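Local atomic coordinates of aldehyde reductase YahK (Escherichia coli, PDB entry 1UUF), a protein that catalyses the NADPH-dependent reduction of a wide range of aldehydes to their alcohols and binds two zinc ions per subunit. Residues D111-K114 with H115-E118; L176-A179 with G180-Y184; P268-L271 with D272-T275. All blocks are in the same frame, centred on the assembly; numbering follows the deposited sequence.

Interaction 1: residues D111-K114 with H115-E118. With ZN (zinc ion), chain B.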
loop_
_atom_site.group_PDB
_atom_site.type_symbol
_atom_site.label_atom_id
_atom_site.label_comp_id
_atom_site.label_asym_id
_atom_site.label_seq_id
_atom_site.Cartn_x
_atom_site.Cartn_y
_atom_site.Cartn_z
ATOM N N ASP A 111 28.030 4.978 -0.327
ATOM C CA ASP A 111 28.078 5.964 0.754
ATOM C C ASP A 111 26.690 6.533 1.047
ATOM O O ASP A 111 25.763 6.382 0.253
ATOM C CB ASP A 111 29.041 7.111 0.403
ATOM C CG ASP A 111 29.732 7.700 1.632
ATOM O OD1 ASP A 111 29.361 7.334 2.768
ATOM O OD2 ASP A 111 30.651 8.535 1.462
ATOM N N SER A 112 26.542 7.153 2.213
ATOM C CA SER A 112 25.283 7.783 2.601
ATOM C C SER A 112 25.615 8.847 3.648
ATOM O O SER A 112 26.760 8.935 4.097
ATOM C CB SER A 112 24.284 6.754 3.149
ATOM O OG SER A 112 24.721 6.170 4.360
ATOM N N CYS A 113 24.638 9.655 4.040
ATOM C CA CYS A 113 24.917 10.722 5.001
ATOM C C CYS A 113 25.313 10.219 6.389
ATOM O O CYS A 113 26.052 10.889 7.105
ATOM C CB CYS A 113 23.731 11.692 5.087
ATOM S SG CYS A 113 22.424 11.288 6.260
ATOM N N LYS A 114 24.827 9.034 6.754
ATOM C CA LYS A 114 25.130 8.393 8.035
ATOM C C LYS A 114 24.522 9.015 9.285
ATOM O O LYS A 114 24.775 8.533 10.388
ATOM C CB LYS A 114 26.643 8.306 8.248
ATOM C CG LYS A 114 27.410 7.689 7.103
ATOM C CD LYS A 114 28.896 7.680 7.413
ATOM C CE LYS A 114 29.709 7.433 6.160
ATOM N NZ LYS A 114 29.480 8.527 5.182
ATOM N N HIS A 115 23.726 10.070 9.143
ATOM C CA HIS A 115 23.149 10.682 10.335
ATOM C C HIS A 115 21.650 10.951 10.296
ATOM O O HIS A 115 21.101 11.515 11.242
ATOM C CB HIS A 115 23.904 11.974 10.668
ATOM C CG HIS A 115 23.868 12.998 9.579
ATOM N ND1 HIS A 115 22.805 13.854 9.397
ATOM C CD2 HIS A 115 24.758 13.290 8.601
ATOM C CE1 HIS A 115 23.042 14.632 8.356
ATOM N NE2 HIS A 115 24.220 14.310 7.855
ATOM N N CYS A 116 20.982 10.551 9.219
ATOM C CA CYS A 116 19.539 10.756 9.121
ATOM C C CYS A 116 18.832 9.540 9.715
ATOM O O CYS A 116 19.470 8.532 10.026
ATOM C CB CYS A 116 19.110 10.938 7.663
ATOM S SG CYS A 116 19.174 9.424 6.682
ATOM N N GLU A 117 17.516 9.629 9.868
ATOM C CA GLU A 117 16.752 8.530 10.437
ATOM C C GLU A 117 16.957 7.220 9.674
ATOM O O GLU A 117 17.102 6.158 10.280
ATOM C CB GLU A 117 15.263 8.882 10.467
ATOM C CG GLU A 117 14.414 7.873 11.222
ATOM C CD GLU A 117 12.956 8.287 11.304
ATOM O OE1 GLU A 117 12.682 9.417 11.761
ATOM O OE2 GLU A 117 12.084 7.482 10.915
ATOM N N GLU A 118 16.974 7.295 8.348
ATOM C CA GLU A 118 17.158 6.102 7.525
ATOM C C GLU A 118 18.512 5.435 7.753
ATOM O O GLU A 118 18.588 4.238 8.002
ATOM C CB GLU A 118 16.985 6.454 6.044
ATOM C CG GLU A 118 15.529 6.603 5.609
ATOM C CD GLU A 118 14.774 7.661 6.396
ATOM O OE1 GLU A 118 15.128 8.857 6.290
ATOM O OE2 GLU A 118 13.827 7.294 7.122
HETATM ZN ZN ZN B . 21.242 9.397 5.493
#
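Cys113 and His115 meet, with one residue between them, at the turn of a zinc-binding CxxC loop. The sulfur of Cys113 sits over one face of the imidazole, with SG 3.8 Å from the centre of the His115 ring and only 6° off its normal. The same SG binds the zinc ion at 2.4 Å and accepts a nearly straight hydrogen bond from His115 N (3.4 Å, 164°), a backbone N-H that would offset part of the thiolate's charge. With chi1 of 60°, the His115 ring folds back over the loop, where CD2 comes within 3.1 Å of Cys113 O. Cys116 supplies a second thiolate to the zinc, and Cys119 and Cys127 complete the four-cysteine site. Lys114, in the left-handed conformation at the turn, sends its long chain back to bridge NZ to Asp111 OD1 at 2.7 Å, on the syn side of the carboxylate, and to Ser112 O at 3.0 Å. A methionine here would probably leave the Asp111 carboxylate without its cationic mate and the Ser112 carbonyl without this donor. Glu118 makes a salt bridge to Arg280 of the second subunit, and the loop leads from strand 109-111 into helix 117-120, whose N-cap is Cys116.

Interaction 2: residues L176-A179 with G180-Y184. With ZN (zinc ion), chain C.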
loop_
_atom_site.group_PDB
_atom_site.type_symbol
_atom_site.label_atom_id
_atom_site.label_comp_id
_atom_site.label_asym_id
_atom_site.label_seq_id
_atom_site.Cartn_x
_atom_site.Cartn_y
_atom_site.Cartn_z
ATOM N N LEU A 176 23.506 -11.443 -6.081
ATOM C CA LEU A 176 22.840 -11.280 -4.799
ATOM C C LEU A 176 22.951 -9.835 -4.317
ATOM O O LEU A 176 22.069 -9.340 -3.621
ATOM C CB LEU A 176 23.456 -12.216 -3.754
ATOM C CG LEU A 176 23.316 -13.723 -3.999
ATOM C CD1 LEU A 176 23.910 -14.488 -2.820
ATOM C CD2 LEU A 176 21.855 -14.082 -4.169
ATOM N N LEU A 177 24.030 -9.160 -4.705
ATOM C CA LEU A 177 24.265 -7.781 -4.281
ATOM C C LEU A 177 23.220 -6.750 -4.712
ATOM O O LEU A 177 23.189 -5.635 -4.185
ATOM C CB LEU A 177 25.670 -7.345 -4.702
ATOM C CG LEU A 177 26.803 -7.860 -3.794
ATOM C CD1 LEU A 177 26.625 -7.302 -2.383
ATOM C CD2 LEU A 177 26.815 -9.381 -3.758
ATOM N N CYS A 178 22.382 -7.101 -5.683
ATOM C CA CYS A 178 21.300 -6.205 -6.087
ATOM C C CYS A 178 20.029 -7.009 -6.308
ATOM O O CYS A 178 19.062 -6.856 -5.567
ATOM C CB CYS A 178 21.613 -5.412 -7.354
ATOM S SG CYS A 178 20.212 -4.287 -7.740
ATOM N N ALA A 179 20.031 -7.875 -7.320
ATOM C CA ALA A 179 18.855 -8.687 -7.598
ATOM C C ALA A 179 18.440 -9.438 -6.339
ATOM O O ALA A 179 17.256 -9.525 -6.014
ATOM C CB ALA A 179 19.147 -9.671 -8.722
ATOM N N GLY A 180 19.423 -9.973 -5.623
ATOM C CA GLY A 180 19.115 -10.712 -4.412
ATOM C C GLY A 180 18.484 -9.865 -3.321
ATOM O O GLY A 180 17.367 -10.137 -2.878
ATOM N N ILE A 181 19.182 -8.825 -2.883
ATOM C CA ILE A 181 18.644 -7.997 -1.812
ATOM C C ILE A 181 17.339 -7.299 -2.200
ATOM O O ILE A 181 16.465 -7.100 -1.357
ATOM C CB ILE A 181 19.692 -6.961 -1.326
ATOM C CG1 ILE A 181 19.138 -6.165 -0.143
ATOM C CG2 ILE A 181 20.084 -6.040 -2.464
ATOM C CD1 ILE A 181 18.787 -7.011 1.074
ATOM N N THR A 182 17.192 -6.945 -3.475
ATOM C CA THR A 182 15.974 -6.278 -3.930
ATOM C C THR A 182 14.737 -7.131 -3.659
ATOM O O THR A 182 13.653 -6.601 -3.403
ATOM C CB THR A 182 16.065 -5.940 -5.432
ATOM O OG1 THR A 182 17.069 -4.936 -5.611
ATOM C CG2 THR A 182 14.734 -5.416 -5.963
ATOM N N THR A 183 14.895 -8.450 -3.707
ATOM C CA THR A 183 13.765 -9.335 -3.440
ATOM C C THR A 183 13.774 -9.815 -1.990
ATOM O O THR A 183 12.720 -9.992 -1.377
ATOM C CB THR A 183 13.748 -10.556 -4.409
ATOM O OG1 THR A 183 14.986 -11.272 -4.326
ATOM C CG2 THR A 183 13.551 -10.084 -5.840
ATOM N N TYR A 184 14.966 -10.010 -1.434
ATOM C CA TYR A 184 15.095 -10.463 -0.055
ATOM C C TYR A 184 14.491 -9.452 0.914
ATOM O O TYR A 184 13.751 -9.817 1.827
ATOM C CB TYR A 184 16.570 -10.656 0.305
ATOM C CG TYR A 184 16.812 -11.191 1.699
ATOM C CD1 TYR A 184 16.822 -12.563 1.948
ATOM C CD2 TYR A 184 17.050 -10.323 2.768
ATOM C CE1 TYR A 184 17.068 -13.063 3.228
ATOM C CE2 TYR A 184 17.292 -10.811 4.051
ATOM C CZ TYR A 184 17.301 -12.179 4.271
ATOM O OH TYR A 184 17.540 -12.663 5.537
HETATM ZN ZN ZN C . 20.596 -3.224 -9.855
HETATM O O HOH W 1 18.971 -1.634 -9.568
#
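Cys178 O is gripped twice by Thr182, once through the backbone and once through the side chain. The helical bond, Thr182 N to Cys178 O, is 2.8 Å long and fairly straight at 158°. The second, Thr182 OG1 to Cys178 O, also 2.8 Å, comes from above the carbonyl plane; chi1 of -68° sets OG1 beside the backbone N, facing back down the helix. Threonine suits a buried helix here because its hydroxyl finds an acceptor one turn earlier. One turn departs from the regular pattern: Ile181 N bonds Leu176 O at 3.0 Å, five residues back, a wider pi-type turn at the start of helix 176-189. Thr183 OG1 donates a hydrogen bond to Gly180 O at 3.0 Å. The metal bond belongs to Cys178, whose SG, anti to the backbone N (chi1 -178°), points off the helix to the zinc at 2.4 Å. With Cys60, His82 and a water, this is the catalytic zinc site of the zinc-containing alcohol dehydrogenase family. In the packing, Gly180 CA lies 3.4 Å from Leu176 O, a closeness that suits a residue without a side chain. The methyl CG2 of Ile181 rests 3.4 Å from Cys178 O, and Ile181 also packs on Glu319 and Thr320 of helix 317-330.

Interaction 3: residues P268-L271 with D272-T275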
loop_
_atom_site.group_PDB
_atom_site.type_symbol
_atom_site.label_atom_id
_atom_site.label_comp_id
_atom_site.label_asym_id
_atom_site.label_seq_id
_atom_site.Cartn_x
_atom_site.Cartn_y
_atom_site.Cartn_z
ATOM N N PRO A 268 4.828 -4.017 -15.234
ATOM C CA PRO A 268 3.704 -4.811 -14.732
ATOM C C PRO A 268 2.347 -4.414 -15.306
ATOM O O PRO A 268 1.994 -3.234 -15.351
ATOM C CB PRO A 268 3.780 -4.591 -13.224
ATOM C CG PRO A 268 4.281 -3.189 -13.129
ATOM C CD PRO A 268 5.388 -3.175 -14.160
ATOM N N HIS A 269 1.594 -5.413 -15.750
ATOM C CA HIS A 269 0.270 -5.176 -16.305
ATOM C C HIS A 269 -0.754 -5.959 -15.502
ATOM O O HIS A 269 -0.401 -6.842 -14.719
ATOM C CB HIS A 269 0.208 -5.610 -17.771
ATOM C CG HIS A 269 1.055 -4.780 -18.684
ATOM N ND1 HIS A 269 0.979 -3.404 -18.722
ATOM C CD2 HIS A 269 1.988 -5.131 -19.600
ATOM C CE1 HIS A 269 1.829 -2.944 -19.621
ATOM N NE2 HIS A 269 2.454 -3.971 -20.169
ATOM N N ASN A 270 -2.023 -5.621 -15.699
ATOM C CA ASN A 270 -3.118 -6.292 -15.014
ATOM C C ASN A 270 -2.943 -6.360 -13.498
ATOM O O ASN A 270 -3.186 -7.398 -12.878
ATOM C CB ASN A 270 -3.293 -7.703 -15.581
ATOM C CG ASN A 270 -3.547 -7.697 -17.078
ATOM O OD1 ASN A 270 -2.613 -7.765 -17.883
ATOM N ND2 ASN A 270 -4.814 -7.597 -17.461
ATOM N N LEU A 271 -2.526 -5.247 -12.901
ATOM C CA LEU A 271 -2.336 -5.201 -11.457
ATOM C C LEU A 271 -3.661 -5.430 -10.746
ATOM O O LEU A 271 -3.690 -5.815 -9.576
ATOM C CB LEU A 271 -1.755 -3.852 -11.031
ATOM C CG LEU A 271 -0.337 -3.563 -11.523
ATOM C CD1 LEU A 271 0.112 -2.209 -11.002
ATOM C CD2 LEU A 271 0.604 -4.662 -11.047
ATOM N N ASP A 272 -4.759 -5.184 -11.452
ATOM C CA ASP A 272 -6.083 -5.380 -10.878
ATOM C C ASP A 272 -6.286 -6.860 -10.590
ATOM O O ASP A 272 -6.785 -7.232 -9.530
ATOM C CB ASP A 272 -7.164 -4.890 -11.846
ATOM C CG ASP A 272 -7.062 -3.406 -12.128
ATOM O OD1 ASP A 272 -7.097 -2.619 -11.160
ATOM O OD2 ASP A 272 -6.949 -3.024 -13.313
ATOM N N ASP A 273 -5.885 -7.702 -11.539
ATOM C CA ASP A 273 -6.027 -9.145 -11.383
ATOM C C ASP A 273 -5.257 -9.639 -10.168
ATOM O O ASP A 273 -5.746 -10.485 -9.418
ATOM C CB ASP A 273 -5.529 -9.881 -12.632
ATOM C CG ASP A 273 -6.376 -9.598 -13.856
ATOM O OD1 ASP A 273 -7.618 -9.549 -13.723
ATOM O OD2 ASP A 273 -5.799 -9.440 -14.953
ATOM N N PHE A 274 -4.054 -9.111 -9.967
ATOM C CA PHE A 274 -3.244 -9.526 -8.827
ATOM C C PHE A 274 -3.770 -9.009 -7.493
ATOM O O PHE A 274 -3.694 -9.702 -6.482
ATOM C CB PHE A 274 -1.792 -9.083 -9.015
ATOM C CG PHE A 274 -1.072 -9.840 -10.089
ATOM C CD1 PHE A 274 -0.865 -9.272 -11.340
ATOM C CD2 PHE A 274 -0.631 -11.140 -9.859
ATOM C CE1 PHE A 274 -0.227 -9.988 -12.352
ATOM C CE2 PHE A 274 0.008 -11.867 -10.867
ATOM C CZ PHE A 274 0.208 -11.291 -12.110
ATOM N N THR A 275 -4.298 -7.791 -7.484
ATOM C CA THR A 275 -4.829 -7.230 -6.248
ATOM C C THR A 275 -5.952 -8.110 -5.705
ATOM O O THR A 275 -6.059 -8.321 -4.497
ATOM C CB THR A 275 -5.346 -5.797 -6.476
ATOM O OG1 THR A 275 -4.248 -4.960 -6.865
ATOM C CG2 THR A 275 -5.967 -5.240 -5.201
#
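Asn270 and Asp273 meet at the N-terminus of the short helix 271-275, in the Rossmann-type coenzyme domain, where the chain passes from strand 258-263 to strand 282-286 of the parallel sheet. Asn270 holds the N-cap position, yet its side chain makes no capping bond. Its CB lies 3.1 Å from Asp273 OD2, a close approach of carbon to carboxylate oxygen. Beyond it, Asn270 CG lies 3.6 Å from Asp273 OD2. At the tip, Asn270 ND2 gives Asp273 OD2 a weak hydrogen bond of 3.3 Å, bent to 120°. The two side chains run side by side and point the same way, with amide and carboxylate planes 11° apart, an arrangement reached because both CG atoms lie beside their own backbone N, chi1 being -57° in Asn270. An aspartate suits this first turn, since its negative charge would probably be favoured near the positive end of the helix dipole. Asn270 O in turn accepts weak bonds from the backbone N atoms of Asp273 and Phe274.

On the inner side, Phe274 brings the edge of its ring to His269 O, which lies in the ring plane. The ring is buried among hydrophobic partners, packing on Met251 and Met284 and meeting Phe224 edge-to-face, as befits a large aromatic under a surface helix. Leu271 touches Met284 and Asn263 with its branched side chain, while Asp272 OD1 is bound by the backbone N of Glu298. Thr275, buried against Asn301 and Leu302, needs a partner for its hydroxyl and finds one on its own helix. Its backbone N and its OG1 both donate to Leu271 O, each at 2.9 Å, and they arrive from opposite faces of that carbonyl's plane.

How the interactions relate
All three contacts are local, between residues close in sequence, and are strung in series along the chain. Interactions 1 and 2 each contribute to one of the two zinc sites: interaction 1 supplies two of the four cysteines of the second site, whereas interaction 2 supplies one ligand of the catalytic zinc. Their centres lie about 21 Å apart and their nearest atoms about 12 Å, so the two contacts do not touch. Interaction 3 holds no metal ligand; it belongs to the coenzyme-domain fold, its centre about 23 Å from that of interaction 2 and about 35 Å from that of interaction 1. Interaction 2 is deeply buried near the middle of the chain, while interactions 1 and 3 lie toward its periphery.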